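Local atomic coordinates of transcriptional regulator (Bacillus subtilis, PDB entry 1VI0), a protein that represses genes for fatty acid transport and beta-oxidation as a DNA-binding homodimer, its hold on DNA being specifically inhibited by long-chain fatty acyl-CoA. Residues 93-96 / 101-104; 163-168 / 176-181; 15-20 / 57-62; 123-128 / 157-162. One frame throughout, in Å; residues are numbered along the deposited sequence.

Contact 1. Residues 93-96 / 101-104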
loop_
_atom_site.group_PDB
_atom_site.type_symbol
_atom_site.label_atom_id
_atom_site.label_comp_id
_atom_site.label_asym_id
_atom_site.label_seq_id
_atom_site.Cartn_x
_atom_site.Cartn_y
_atom_site.Cartn_z
ATOM N N PHE A 93 -1.106 -10.934 10.572
ATOM C CA PHE A 93 -2.198 -10.234 11.271
ATOM C C PHE A 93 -1.965 -10.236 12.781
ATOM O O PHE A 93 -2.063 -9.159 13.386
ATOM C CB PHE A 93 -3.527 -10.965 10.909
ATOM C CG PHE A 93 -4.030 -10.665 9.524
ATOM C CD1 PHE A 93 -3.392 -9.804 8.624
ATOM C CD2 PHE A 93 -5.316 -11.110 9.168
ATOM C CE1 PHE A 93 -3.974 -9.525 7.417
ATOM C CE2 PHE A 93 -5.880 -10.817 7.943
ATOM C CZ PHE A 93 -5.192 -9.988 7.045
ATOM N N SER A 94 -1.555 -11.379 13.335
ATOM C CA SER A 94 -1.324 -11.518 14.753
ATOM C C SER A 94 -0.227 -10.606 15.289
ATOM O O SER A 94 -0.337 -10.010 16.375
ATOM C CB SER A 94 -1.023 -12.973 15.176
ATOM O OG SER A 94 -2.222 -13.742 14.972
ATOM N N LEU A 95 0.891 -10.542 14.631
ATOM C CA LEU A 95 2.007 -9.658 15.002
ATOM C C LEU A 95 1.540 -8.218 15.130
ATOM O O LEU A 95 1.684 -7.620 16.218
ATOM C CB LEU A 95 3.040 -9.783 13.883
ATOM C CG LEU A 95 4.473 -9.289 14.095
ATOM C CD1 LEU A 95 4.840 -8.205 13.112
ATOM C CD2 LEU A 95 4.780 -8.897 15.522
ATOM N N LEU A 96 0.862 -7.709 14.108
ATOM C CA LEU A 96 0.395 -6.345 14.075
ATOM C C LEU A 96 -0.755 -6.110 15.033
ATOM O O LEU A 96 -0.803 -5.069 15.712
ATOM C CB LEU A 96 0.103 -5.897 12.647
ATOM C CG LEU A 96 1.342 -5.983 11.703
ATOM C CD1 LEU A 96 1.012 -5.312 10.372
ATOM C CD2 LEU A 96 2.515 -5.257 12.341
ATOM N N ASN A 101 1.295 0.186 18.184
ATOM C CA ASN A 101 2.266 1.192 17.652
ATOM C C ASN A 101 3.047 0.624 16.498
ATOM O O ASN A 101 3.225 1.301 15.475
ATOM C CB ASN A 101 3.137 1.657 18.806
ATOM C CG ASN A 101 2.382 2.592 19.752
ATOM O OD1 ASN A 101 1.419 3.266 19.383
ATOM N ND2 ASN A 101 2.904 2.701 20.958
ATOM N N LEU A 102 3.459 -0.646 16.594
ATOM C CA LEU A 102 4.137 -1.209 15.435
ATOM C C LEU A 102 3.252 -1.145 14.198
ATOM O O LEU A 102 3.791 -0.890 13.107
ATOM C CB LEU A 102 4.535 -2.660 15.758
ATOM C CG LEU A 102 5.318 -3.352 14.632
ATOM C CD1 LEU A 102 6.574 -2.545 14.286
ATOM C CD2 LEU A 102 5.698 -4.769 14.997
ATOM N N ALA A 103 1.957 -1.463 14.283
ATOM C CA ALA A 103 1.065 -1.388 13.132
ATOM C C ALA A 103 0.979 0.003 12.536
ATOM O O ALA A 103 0.912 0.159 11.313
ATOM C CB ALA A 103 -0.337 -1.864 13.536
ATOM N N ILE A 104 1.024 1.055 13.357
ATOM C CA ILE A 104 0.990 2.444 12.864
ATOM C C ILE A 104 2.327 2.692 12.126
ATOM O O ILE A 104 2.359 3.227 11.026
ATOM C CB ILE A 104 0.790 3.454 13.983
ATOM C CG1 ILE A 104 -0.686 3.479 14.437
ATOM C CG2 ILE A 104 1.152 4.884 13.463
ATOM C CD1 ILE A 104 -0.918 4.223 15.739
#
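Leu95 and Leu96 meet Leu102 and Ala103 in a buried corner, held by apolar side chains, between two successive helices of the C-terminal domain of this TetR-family repressor. Helix 81-97 ends here and helix 100-109 begins after a very short turn, so residues close in sequence face one another, the CA atoms of Leu96 and Ala103 being 5.1 Å apart. Such closeness suits alanine: its CB lies 3.9 Å from Leu96 O and 4.2 Å from Leu96 CB, so the small methyl fits between the two backbones. Leu102 does the reaching. With CG anti to the backbone N (chi1 -177°), the side chain extends to helix 81-97, its branch point CG meeting Leu96 CD2 at 4.1 Å and its methyl CD2 meeting Leu95 CD1 at 4.0 Å. The side chains of Leu96 and Leu102 run nearly perpendicular to each other. Leu95 also touches the bound dodecyl-CoA. Since no hydrogen bond joins the two segments, their cohesion comes from dispersion and from excluding water, which fits a corner where Leu95 also offers an apolar surface to the acyl-CoA.

Contact 2. Residues 163-168 / 176-181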
loop_
_atom_site.group_PDB
_atom_site.type_symbol
_atom_site.label_atom_id
_atom_site.label_comp_id
_atom_site.label_asym_id
_atom_site.label_seq_id
_atom_site.Cartn_x
_atom_site.Cartn_y
_atom_site.Cartn_z
ATOM N N ASP A 163 -1.651 -6.645 3.095
ATOM C CA ASP A 163 -1.264 -5.340 3.508
ATOM C C ASP A 163 -2.421 -4.332 3.485
ATOM O O ASP A 163 -2.602 -3.631 4.531
ATOM C CB ASP A 163 -0.137 -4.811 2.579
ATOM C CG ASP A 163 0.409 -3.493 3.058
ATOM O OD1 ASP A 163 0.904 -3.439 4.236
ATOM O OD2 ASP A 163 0.527 -2.531 2.247
ATOM N N GLU A 164 -3.314 -4.456 2.503
ATOM C CA GLU A 164 -4.445 -3.461 2.461
ATOM C C GLU A 164 -5.457 -3.854 3.554
ATOM O O GLU A 164 -6.129 -2.933 4.082
ATOM C CB GLU A 164 -5.092 -3.466 1.087
ATOM C CG GLU A 164 -6.328 -2.584 0.973
ATOM C CD GLU A 164 -6.003 -1.102 1.183
ATOM O OE1 GLU A 164 -4.848 -0.694 1.065
ATOM O OE2 GLU A 164 -6.992 -0.393 1.516
ATOM N N THR A 165 -5.555 -5.145 3.818
ATOM C CA THR A 165 -6.452 -5.555 4.942
ATOM C C THR A 165 -5.982 -4.949 6.238
ATOM O O THR A 165 -6.780 -4.346 7.030
ATOM C CB THR A 165 -6.632 -7.085 4.984
ATOM O OG1 THR A 165 -7.150 -7.551 3.738
ATOM C CG2 THR A 165 -7.715 -7.358 6.063
ATOM N N VAL A 166 -4.663 -4.905 6.485
ATOM C CA VAL A 166 -4.091 -4.309 7.679
ATOM C C VAL A 166 -4.319 -2.798 7.615
ATOM O O VAL A 166 -4.737 -2.168 8.584
ATOM C CB VAL A 166 -2.606 -4.669 7.828
ATOM C CG1 VAL A 166 -2.114 -4.021 9.146
ATOM C CG2 VAL A 166 -2.421 -6.192 7.974
ATOM N N THR A 167 -4.020 -2.154 6.511
ATOM C CA THR A 167 -4.218 -0.679 6.405
ATOM C C THR A 167 -5.651 -0.273 6.672
ATOM O O THR A 167 -5.908 0.674 7.458
ATOM C CB THR A 167 -3.754 -0.266 4.999
ATOM O OG1 THR A 167 -2.330 -0.357 4.957
ATOM C CG2 THR A 167 -4.166 1.190 4.722
ATOM N N THR A 168 -6.624 -0.995 6.195
ATOM C CA THR A 168 -8.041 -0.689 6.412
ATOM C C THR A 168 -8.336 -0.782 7.895
ATOM O O THR A 168 -8.918 0.174 8.464
ATOM C CB THR A 168 -8.902 -1.569 5.516
ATOM O OG1 THR A 168 -8.684 -1.203 4.119
ATOM C CG2 THR A 168 -10.375 -1.377 5.836
ATOM N N TYR A 176 -11.522 -3.474 15.190
ATOM C CA TYR A 176 -12.126 -4.815 14.989
ATOM C C TYR A 176 -11.095 -5.902 14.992
ATOM O O TYR A 176 -9.888 -5.641 14.952
ATOM C CB TYR A 176 -13.072 -4.812 13.812
ATOM C CG TYR A 176 -12.408 -4.378 12.505
ATOM C CD1 TYR A 176 -11.649 -5.296 11.770
ATOM C CD2 TYR A 176 -12.594 -3.110 12.016
ATOM C CE1 TYR A 176 -11.116 -4.902 10.528
ATOM C CE2 TYR A 176 -12.056 -2.722 10.784
ATOM C CZ TYR A 176 -11.319 -3.626 10.047
ATOM O OH TYR A 176 -10.795 -3.191 8.832
ATOM N N ASP A 177 -11.494 -7.165 15.101
ATOM C CA ASP A 177 -10.653 -8.310 15.234
ATOM C C ASP A 177 -9.999 -8.741 13.911
ATOM O O ASP A 177 -10.390 -9.698 13.241
ATOM C CB ASP A 177 -11.480 -9.502 15.798
ATOM C CG ASP A 177 -10.645 -10.638 16.235
ATOM O OD1 ASP A 177 -9.435 -10.792 15.899
ATOM O OD2 ASP A 177 -11.239 -11.559 16.896
ATOM N N LEU A 178 -8.873 -8.066 13.593
ATOM C CA LEU A 178 -8.157 -8.400 12.339
ATOM C C LEU A 178 -7.882 -9.877 12.177
ATOM O O LEU A 178 -8.065 -10.465 11.108
ATOM C CB LEU A 178 -6.814 -7.601 12.374
ATOM C CG LEU A 178 -5.904 -7.868 11.155
ATOM C CD1 LEU A 178 -6.562 -7.386 9.907
ATOM C CD2 LEU A 178 -4.562 -7.148 11.397
ATOM N N VAL A 179 -7.332 -10.497 13.206
ATOM C CA VAL A 179 -6.870 -11.881 13.187
ATOM C C VAL A 179 -7.947 -12.857 12.737
ATOM O O VAL A 179 -7.734 -13.790 11.995
ATOM C CB VAL A 179 -6.268 -12.275 14.521
ATOM C CG1 VAL A 179 -5.961 -13.763 14.621
ATOM C CG2 VAL A 179 -4.933 -11.471 14.690
ATOM N N ALA A 180 -9.173 -12.561 13.188
ATOM C CA ALA A 180 -10.372 -13.389 12.851
ATOM C C ALA A 180 -10.704 -13.385 11.388
ATOM O O ALA A 180 -11.581 -14.134 10.875
ATOM C CB ALA A 180 -11.525 -12.907 13.729
ATOM N N LEU A 181 -10.145 -12.424 10.612
ATOM C CA LEU A 181 -10.405 -12.358 9.187
ATOM C C LEU A 181 -9.401 -13.211 8.379
ATOM O O LEU A 181 -9.610 -13.297 7.145
ATOM C CB LEU A 181 -10.329 -10.923 8.674
ATOM C CG LEU A 181 -11.139 -9.846 9.344
ATOM C CD1 LEU A 181 -10.939 -8.446 8.811
ATOM C CD2 LEU A 181 -12.627 -10.238 9.210
HETATM O O HOH W 1 -9.511 -4.947 7.332
#
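Thr165, Val166 and Thr168 form a face of helix 151-171 against which the following loop, with Tyr176, Leu178 and Leu181, folds back in the all-helical TetR-type C-terminal domain. The loop leads on to helix 182-191. Thr165 comes first, and its two branches divide the work: OG1 bonds to Thr161 O within the helix, while CG2, anti to the backbone N, touches Leu178 CD1 at 4.0 Å and lies near Leu181. Val166 directs its CB away from the loop, yet its CG2 branch still reaches Leu178 CD2 at 4.1 Å. The forked leucine thus serves both neighbours, one methyl to each. One turn beyond Thr165, Thr168 sets its methyl CG2 3.5 Å from Tyr176 OH; Thr165 and Thr168 also pack on Gln156 of the second subunit. Tyrosine suits this place because its ring can lie edge-to-face with Trp169 while its hydroxyl serves a water. That water lies in the plane of the ring, accepts from Tyr176 OH at 2.6 Å and donates to Thr165 O at 2.8 Å, tying loop to helix indirectly. The loop is itself braced by an Asx motif, in which Ala180 N donates to Asp177 OD1 over 3.2 Å, arriving from above the carboxylate plane, 67° out of it.

Contact 3. Residues 15-20 / 57-62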
loop_
_atom_site.group_PDB
_atom_site.type_symbol
_atom_site.label_atom_id
_atom_site.label_comp_id
_atom_site.label_asym_id
_atom_site.label_seq_id
_atom_site.Cartn_x
_atom_site.Cartn_y
_atom_site.Cartn_z
ATOM N N ASP A 15 12.628 -0.194 20.555
ATOM C CA ASP A 15 11.276 -0.232 21.109
ATOM C C ASP A 15 10.752 1.131 21.431
ATOM O O ASP A 15 9.580 1.490 21.197
ATOM C CB ASP A 15 11.275 -1.164 22.330
ATOM C CG ASP A 15 11.223 -2.629 21.984
ATOM O OD1 ASP A 15 11.264 -3.037 20.820
ATOM O OD2 ASP A 15 11.159 -3.446 22.955
ATOM N N ALA A 16 11.642 2.020 21.935
ATOM C CA ALA A 16 11.211 3.385 22.204
ATOM C C ALA A 16 10.944 4.097 20.889
ATOM O O ALA A 16 9.992 4.858 20.761
ATOM C CB ALA A 16 12.278 4.115 23.000
ATOM N N ALA A 17 11.763 3.809 19.872
ATOM C CA ALA A 17 11.562 4.403 18.547
ATOM C C ALA A 17 10.176 4.046 17.999
ATOM O O ALA A 17 9.488 4.927 17.500
ATOM C CB ALA A 17 12.617 3.942 17.579
ATOM N N VAL A 18 9.775 2.778 18.165
ATOM C CA VAL A 18 8.426 2.419 17.661
ATOM C C VAL A 18 7.366 3.303 18.255
ATOM O O VAL A 18 6.470 3.800 17.601
ATOM C CB VAL A 18 8.122 0.934 17.938
ATOM C CG1 VAL A 18 6.658 0.636 17.586
ATOM C CG2 VAL A 18 9.026 0.056 17.111
ATOM N N GLU A 19 7.429 3.473 19.578
ATOM C CA GLU A 19 6.480 4.275 20.308
ATOM C C GLU A 19 6.446 5.721 19.892
ATOM O O GLU A 19 5.399 6.287 19.570
ATOM C CB GLU A 19 6.821 4.175 21.806
ATOM C CG GLU A 19 5.590 4.594 22.621
ATOM C CD GLU A 19 5.910 5.742 23.542
ATOM O OE1 GLU A 19 6.377 6.811 23.055
ATOM O OE2 GLU A 19 5.691 5.570 24.763
ATOM N N VAL A 20 7.632 6.358 19.875
ATOM C CA VAL A 20 7.718 7.765 19.529
ATOM C C VAL A 20 7.285 8.028 18.105
ATOM O O VAL A 20 6.493 8.937 17.849
ATOM C CB VAL A 20 9.153 8.295 19.768
ATOM C CG1 VAL A 20 9.287 9.704 19.252
ATOM C CG2 VAL A 20 9.544 8.179 21.234
ATOM N N ILE A 57 15.072 2.451 9.575
ATOM C CA ILE A 57 15.496 1.299 8.771
ATOM C C ILE A 57 15.872 0.105 9.621
ATOM O O ILE A 57 15.416 -1.031 9.358
ATOM C CB ILE A 57 16.686 1.737 7.878
ATOM C CG1 ILE A 57 16.201 2.790 6.886
ATOM C CG2 ILE A 57 17.318 0.528 7.199
ATOM C CD1 ILE A 57 17.356 3.617 6.309
ATOM N N SER A 58 16.600 0.272 10.723
ATOM C CA SER A 58 17.036 -0.785 11.607
ATOM C C SER A 58 15.857 -1.402 12.387
ATOM O O SER A 58 15.792 -2.603 12.573
ATOM C CB SER A 58 18.098 -0.291 12.595
ATOM O OG SER A 58 19.306 0.041 11.885
ATOM N N LEU A 59 14.909 -0.546 12.721
ATOM C CA LEU A 59 13.693 -1.069 13.450
ATOM C C LEU A 59 12.968 -2.000 12.496
ATOM O O LEU A 59 12.592 -3.131 12.873
ATOM C CB LEU A 59 12.913 0.131 13.840
ATOM C CG LEU A 59 11.456 0.220 14.146
ATOM C CD1 LEU A 59 11.132 1.669 14.564
ATOM C CD2 LEU A 59 10.500 -0.230 13.056
ATOM N N PHE A 60 12.798 -1.590 11.240
ATOM C CA PHE A 60 12.187 -2.442 10.243
ATOM C C PHE A 60 13.001 -3.705 10.019
ATOM O O PHE A 60 12.485 -4.814 10.069
ATOM C CB PHE A 60 11.919 -1.724 8.930
ATOM C CG PHE A 60 11.087 -2.514 7.958
ATOM C CD1 PHE A 60 10.090 -3.382 8.364
ATOM C CD2 PHE A 60 11.265 -2.338 6.579
ATOM C CE1 PHE A 60 9.305 -4.050 7.457
ATOM C CE2 PHE A 60 10.513 -3.042 5.676
ATOM C CZ PHE A 60 9.508 -3.893 6.087
ATOM N N LYS A 61 14.327 -3.624 9.842
ATOM C CA LYS A 61 15.149 -4.805 9.630
ATOM C C LYS A 61 15.123 -5.819 10.762
ATOM O O LYS A 61 15.078 -7.018 10.491
ATOM C CB LYS A 61 16.605 -4.346 9.386
ATOM C CG LYS A 61 17.525 -5.435 8.885
ATOM C CD LYS A 61 18.847 -4.775 8.403
ATOM C CE LYS A 61 19.860 -5.831 8.021
ATOM N NZ LYS A 61 20.348 -6.603 9.206
ATOM N N GLU A 62 15.125 -5.350 11.991
ATOM C CA GLU A 62 15.084 -6.140 13.199
ATOM C C GLU A 62 13.742 -6.845 13.361
ATOM O O GLU A 62 13.716 -8.064 13.584
ATOM C CB GLU A 62 15.317 -5.187 14.397
ATOM C CG GLU A 62 15.274 -5.869 15.750
ATOM C CD GLU A 62 16.082 -7.151 15.733
ATOM O OE1 GLU A 62 17.219 -7.109 15.192
ATOM O OE2 GLU A 62 15.550 -8.182 16.190
#
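A 2.9 Å hydrogen bond from Lys61 N to Ile57 O spans the helical turn that presents Leu59 to Ala17 and Val18; on the facing helix, Val20 N to Ala16 O, likewise 2.9 Å, spans those two partners. These backbone bonds stay within their own helices, and what joins the helices is apolar. Leu59 is the wedge. Its extended side chain, with CG anti to the backbone N (chi1 157°), carries CD1 across to Val18 CG2 at 3.7 Å and to Ala17 CB at 4.1 Å, while its CG also lies 3.8 Å from that same valine methyl. The side chains of Val18 and Leu59 meet at about a right angle. A leucine is long enough to bridge a CA separation of 7.6 Å between Val18 and Leu59, and the small alanine beside the valine lets the methyl settle close to helix 9-24. The pair belongs to the core of the TetR-type DNA-binding domain, whose predicted helix-turn-helix motif, residues 30-49, lies between the two segments in sequence. Ile14 and Ile21, before and after this pair on helix 9-24, also touch Leu59. Helix 100-109 closes another side, Val105 touching both Val18 and Leu59, and helix 52-75 continues from here past helix 115-141, where Phe60 packs on Ile121 and Ile124.

Contact 4. Residues 123-128 / 157-162. With DCC (dodecyl-coa), chain C.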
loop_
_atom_site.group_PDB
_atom_site.type_symbol
_atom_site.label_atom_id
_atom_site.label_comp_id
_atom_site.label_asym_id
_atom_site.label_seq_id
_atom_site.Cartn_x
_atom_site.Cartn_y
_atom_site.Cartn_z
ATOM N N GLU A 123 14.101 -2.946 0.394
ATOM C CA GLU A 123 15.038 -4.059 0.294
ATOM C C GLU A 123 14.841 -5.029 1.458
ATOM O O GLU A 123 14.942 -6.239 1.287
ATOM C CB GLU A 123 16.456 -3.502 0.203
ATOM C CG GLU A 123 17.615 -4.396 0.138
ATOM C CD GLU A 123 17.723 -5.311 -1.053
ATOM O OE1 GLU A 123 18.010 -6.529 -0.849
ATOM O OE2 GLU A 123 17.502 -4.846 -2.185
ATOM N N ILE A 124 14.360 -4.548 2.614
ATOM C CA ILE A 124 14.076 -5.403 3.769
ATOM C C ILE A 124 12.813 -6.248 3.526
ATOM O O ILE A 124 12.677 -7.367 4.030
ATOM C CB ILE A 124 13.947 -4.582 5.046
ATOM C CG1 ILE A 124 15.344 -3.998 5.454
ATOM C CG2 ILE A 124 13.362 -5.331 6.223
ATOM C CD1 ILE A 124 15.147 -2.847 6.451
ATOM N N LEU A 125 11.926 -5.764 2.690
ATOM C CA LEU A 125 10.694 -6.524 2.361
ATOM C C LEU A 125 10.970 -7.760 1.552
ATOM O O LEU A 125 10.264 -8.791 1.559
ATOM C CB LEU A 125 9.783 -5.544 1.620
ATOM C CG LEU A 125 8.366 -6.023 1.306
ATOM C CD1 LEU A 125 7.666 -6.320 2.626
ATOM C CD2 LEU A 125 7.633 -4.933 0.520
ATOM N N LYS A 126 12.066 -7.679 0.742
ATOM C CA LYS A 126 12.456 -8.775 -0.116
ATOM C C LYS A 126 12.482 -10.135 0.548
ATOM O O LYS A 126 11.999 -11.064 -0.120
ATOM C CB LYS A 126 13.796 -8.477 -0.845
ATOM C CG LYS A 126 13.638 -7.291 -1.792
ATOM C CD LYS A 126 14.770 -7.117 -2.781
ATOM C CE LYS A 126 14.941 -5.678 -3.213
ATOM N NZ LYS A 126 14.836 -5.444 -4.672
ATOM N N GLY A 127 12.938 -10.268 1.777
ATOM C CA GLY A 127 12.980 -11.561 2.483
ATOM C C GLY A 127 11.581 -12.166 2.582
ATOM O O GLY A 127 11.379 -13.352 2.390
ATOM N N TYR A 128 10.617 -11.329 2.950
ATOM C CA TYR A 128 9.219 -11.840 3.040
ATOM C C TYR A 128 8.692 -12.186 1.669
ATOM O O TYR A 128 8.025 -13.241 1.532
ATOM C CB TYR A 128 8.449 -10.761 3.751
ATOM C CG TYR A 128 7.014 -10.975 4.080
ATOM C CD1 TYR A 128 6.569 -12.184 4.668
ATOM C CD2 TYR A 128 6.105 -9.988 3.888
ATOM C CE1 TYR A 128 5.228 -12.336 4.987
ATOM C CE2 TYR A 128 4.770 -10.120 4.214
ATOM C CZ TYR A 128 4.350 -11.283 4.779
ATOM O OH TYR A 128 3.012 -11.470 5.013
HETATM N N MSE A 157 -0.206 -9.705 -5.544
HETATM C CA MSE A 157 -1.622 -9.862 -5.101
HETATM C C MSE A 157 -1.646 -10.316 -3.658
HETATM O O MSE A 157 -2.423 -9.722 -2.812
HETATM C CB MSE A 157 -2.365 -10.826 -5.998
HETATM C CG MSE A 157 -3.803 -11.079 -5.641
HETATM SE SE MSE A 157 -5.029 -12.184 -6.562
HETATM C CE MSE A 157 -4.303 -13.944 -6.350
ATOM N N ILE A 158 -0.895 -11.326 -3.268
ATOM C CA ILE A 158 -0.950 -11.845 -1.899
ATOM C C ILE A 158 -0.545 -10.819 -0.891
ATOM O O ILE A 158 -1.227 -10.462 0.074
ATOM C CB ILE A 158 -0.105 -13.145 -1.738
ATOM C CG1 ILE A 158 -0.735 -14.212 -2.638
ATOM C CG2 ILE A 158 -0.018 -13.539 -0.298
ATOM C CD1 ILE A 158 0.145 -15.445 -2.767
ATOM N N PHE A 159 0.650 -10.222 -1.140
ATOM C CA PHE A 159 1.122 -9.215 -0.206
ATOM C C PHE A 159 0.247 -7.956 -0.239
ATOM O O PHE A 159 -0.095 -7.529 0.887
ATOM C CB PHE A 159 2.586 -8.856 -0.514
ATOM C CG PHE A 159 3.099 -7.792 0.381
ATOM C CD1 PHE A 159 3.412 -8.014 1.694
ATOM C CD2 PHE A 159 3.133 -6.455 -0.105
ATOM C CE1 PHE A 159 3.866 -6.999 2.522
ATOM C CE2 PHE A 159 3.576 -5.450 0.726
ATOM C CZ PHE A 159 3.904 -5.702 2.034
ATOM N N GLY A 160 -0.242 -7.528 -1.396
ATOM C CA GLY A 160 -1.061 -6.255 -1.407
ATOM C C GLY A 160 -2.405 -6.512 -0.697
ATOM O O GLY A 160 -2.847 -5.574 -0.016
ATOM N N THR A 161 -2.963 -7.694 -0.844
ATOM C CA THR A 161 -4.256 -8.037 -0.192
ATOM C C THR A 161 -4.067 -8.087 1.320
ATOM O O THR A 161 -4.754 -7.400 2.079
ATOM C CB THR A 161 -4.751 -9.378 -0.737
ATOM O OG1 THR A 161 -5.111 -9.215 -2.122
ATOM C CG2 THR A 161 -5.945 -9.918 0.055
ATOM N N ILE A 162 -3.019 -8.744 1.818
ATOM C CA ILE A 162 -2.709 -8.809 3.211
ATOM C C ILE A 162 -2.510 -7.422 3.829
ATOM O O ILE A 162 -3.148 -6.906 4.774
ATOM C CB ILE A 162 -1.478 -9.693 3.500
ATOM C CG1 ILE A 162 -1.740 -11.163 3.081
ATOM C CG2 ILE A 162 -1.164 -9.640 4.995
ATOM C CD1 ILE A 162 -0.467 -12.049 3.158
HETATM C C2 DCC C . 6.730 -7.839 -14.741
HETATM C C4 DCC C . 7.941 -7.226 -12.952
HETATM C C5 DCC C . 6.885 -7.376 -12.082
HETATM C C6 DCC C . 5.666 -7.755 -12.686
HETATM C C8 DCC C . 8.539 -6.785 -10.903
HETATM C C10 DCC C . 6.539 -7.163 9.138
HETATM C C11 DCC C . 6.700 -6.793 10.623
HETATM C C12 DCC C . 7.931 -5.940 10.913
HETATM N N9 DCC C . 9.004 -6.824 -12.196
HETATM N N7 DCC C . 7.266 -7.074 -10.791
HETATM N N3 DCC C . 7.934 -7.461 -14.281
HETATM N N1 DCC C . 5.614 -8.035 -14.006
HETATM N N6 DCC C . 4.558 -7.891 -11.956
HETATM C "C1'" DCC C . 10.415 -6.665 -12.704
HETATM C "C2'" DCC C . 11.182 -5.485 -12.069
HETATM O "O2'" DCC C . 11.062 -4.380 -13.005
HETATM C "C3'" DCC C . 12.655 -6.008 -12.147
HETATM O "O3'" DCC C . 13.059 -6.002 -13.562
HETATM C "C4'" DCC C . 12.409 -7.516 -11.746
HETATM O "O4'" DCC C . 11.090 -7.827 -12.196
HETATM C "C5'" DCC C . 12.638 -7.727 -10.266
HETATM O "O5'" DCC C . 11.911 -6.783 -9.427
HETATM P P1 DCC C . 11.061 -7.227 -8.156
HETATM O O11 DCC C . 10.514 -6.037 -7.540
HETATM O O12 DCC C . 10.089 -8.366 -8.599
HETATM O O6 DCC C . 12.072 -7.966 -7.239
HETATM P P2 DCC C . 13.095 -7.074 -6.559
HETATM O O21 DCC C . 13.701 -7.935 -5.475
HETATM O O22 DCC C . 13.953 -6.449 -7.574
HETATM O O7 DCC C . 12.345 -5.871 -5.767
HETATM C CPA DCC C . 11.817 -6.176 -4.399
HETATM C CPB DCC C . 11.127 -4.907 -3.818
HETATM C CP8 DCC C . 10.229 -4.266 -4.892
HETATM C CP7 DCC C . 12.239 -3.924 -3.470
HETATM C CP9 DCC C . 10.423 -5.169 -2.536
HETATM O OP3 DCC C . 9.371 -5.194 -5.470
HETATM C CP6 DCC C . 9.446 -3.073 -4.384
HETATM O OP2 DCC C . 10.036 -2.067 -4.015
HETATM N NP2 DCC C . 8.152 -3.238 -4.413
HETATM C CP5 DCC C . 7.221 -2.151 -3.898
HETATM C CP4 DCC C . 6.851 -2.622 -2.437
HETATM C CP3 DCC C . 6.095 -1.502 -1.699
HETATM O OP1 DCC C . 6.627 -0.404 -1.539
HETATM N NP1 DCC C . 4.893 -1.794 -1.324
HETATM C CP2 DCC C . 3.959 -0.882 -0.628
HETATM C CP1 DCC C . 3.802 -1.519 0.721
HETATM S S DCC C . 5.305 -2.013 1.594
HETATM P P3 DCC C . 14.468 -5.553 -14.192
HETATM O O31 DCC C . 14.939 -4.376 -13.462
HETATM O O32 DCC C . 15.423 -6.667 -14.075
HETATM O O33 DCC C . 14.096 -5.276 -15.623
HETATM C CA1 DCC C . 5.762 -0.450 2.386
HETATM C CA2 DCC C . 6.730 -0.649 3.595
HETATM O OA1 DCC C . 5.297 0.614 2.045
HETATM C CA3 DCC C . 5.992 -1.076 4.877
HETATM C CA4 DCC C . 6.376 -2.345 5.542
HETATM C CA5 DCC C . 5.408 -3.489 5.337
HETATM C CA6 DCC C . 5.238 -4.395 6.542
HETATM C CA7 DCC C . 5.837 -5.777 6.411
HETATM C CA8 DCC C . 5.141 -6.920 7.057
HETATM C CA9 DCC C . 5.122 -6.936 8.589
#
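Phe159 reaches from helix 151-171 toward Leu125 and Tyr128 of helix 115-141, its CG anti to the backbone N (chi1 178°). CB and CG act as the stalk that brings the ring forward. On one flank CD1 meets Tyr128 CE2 at 3.6 Å; next along, CE1 touches Leu125 CD1 at 3.9 Å. The other flank belongs to the ligand, with CE2 3.9 Å from dodecyl-CoA CP1, which lies at the ring edge, and at the tip CZ is 4.0 Å from the thioester S. The aromatic pair meets rim to rim, the planes of Tyr128 and Phe159 at 82° and the centroids 5.9 Å apart. Here the short helical segments, their axes 108° apart in direction, bound the acyl-CoA pocket of a TetR-type ligand-binding domain; Leu125 and Phe159 are large enough to meet across the distance between the helices and also line the pocket. Leu125 uses its second methyl for this, CD2 lying 3.8 Å from ligand CP4. Beside it Lys126 passes the CPA and CP7 carbons of the pantoyl end and brings its ammonium group near the diphosphate, though the contact is modelled too tightly for its details to be trusted. A methionine here would probably leave the negative diphosphate without this nearby positive charge. At the far end of the tyrosine, OH bonds to His92 ND1 and also lies 4.0 Å from Ile162 CD1.

How the contacts relate
Dodecyl-CoA draws the four sites together: contact 4 meets it most broadly, contact 1 through Leu95, contact 3 through Phe60 and contact 2 through Asp163. Contact 1 is central, touching each of the others. Its Leu96 CD1 is 3.6 Å from Val166 CG1 of contact 2, and its Leu102 N is 3.6 Å from Val18 CG1 of contact 3, a touch between the ligand-binding and DNA-binding domains. Phe93 CE1 reaches Ile162 CG2 of contact 4 at 3.7 Å. Contacts 3 and 4, with centres 19 Å apart, meet where Ile57 O lies 3.4 Å from Ile124 CD1. Contacts 2 and 4 share helix 151-171, and both touch the second subunit.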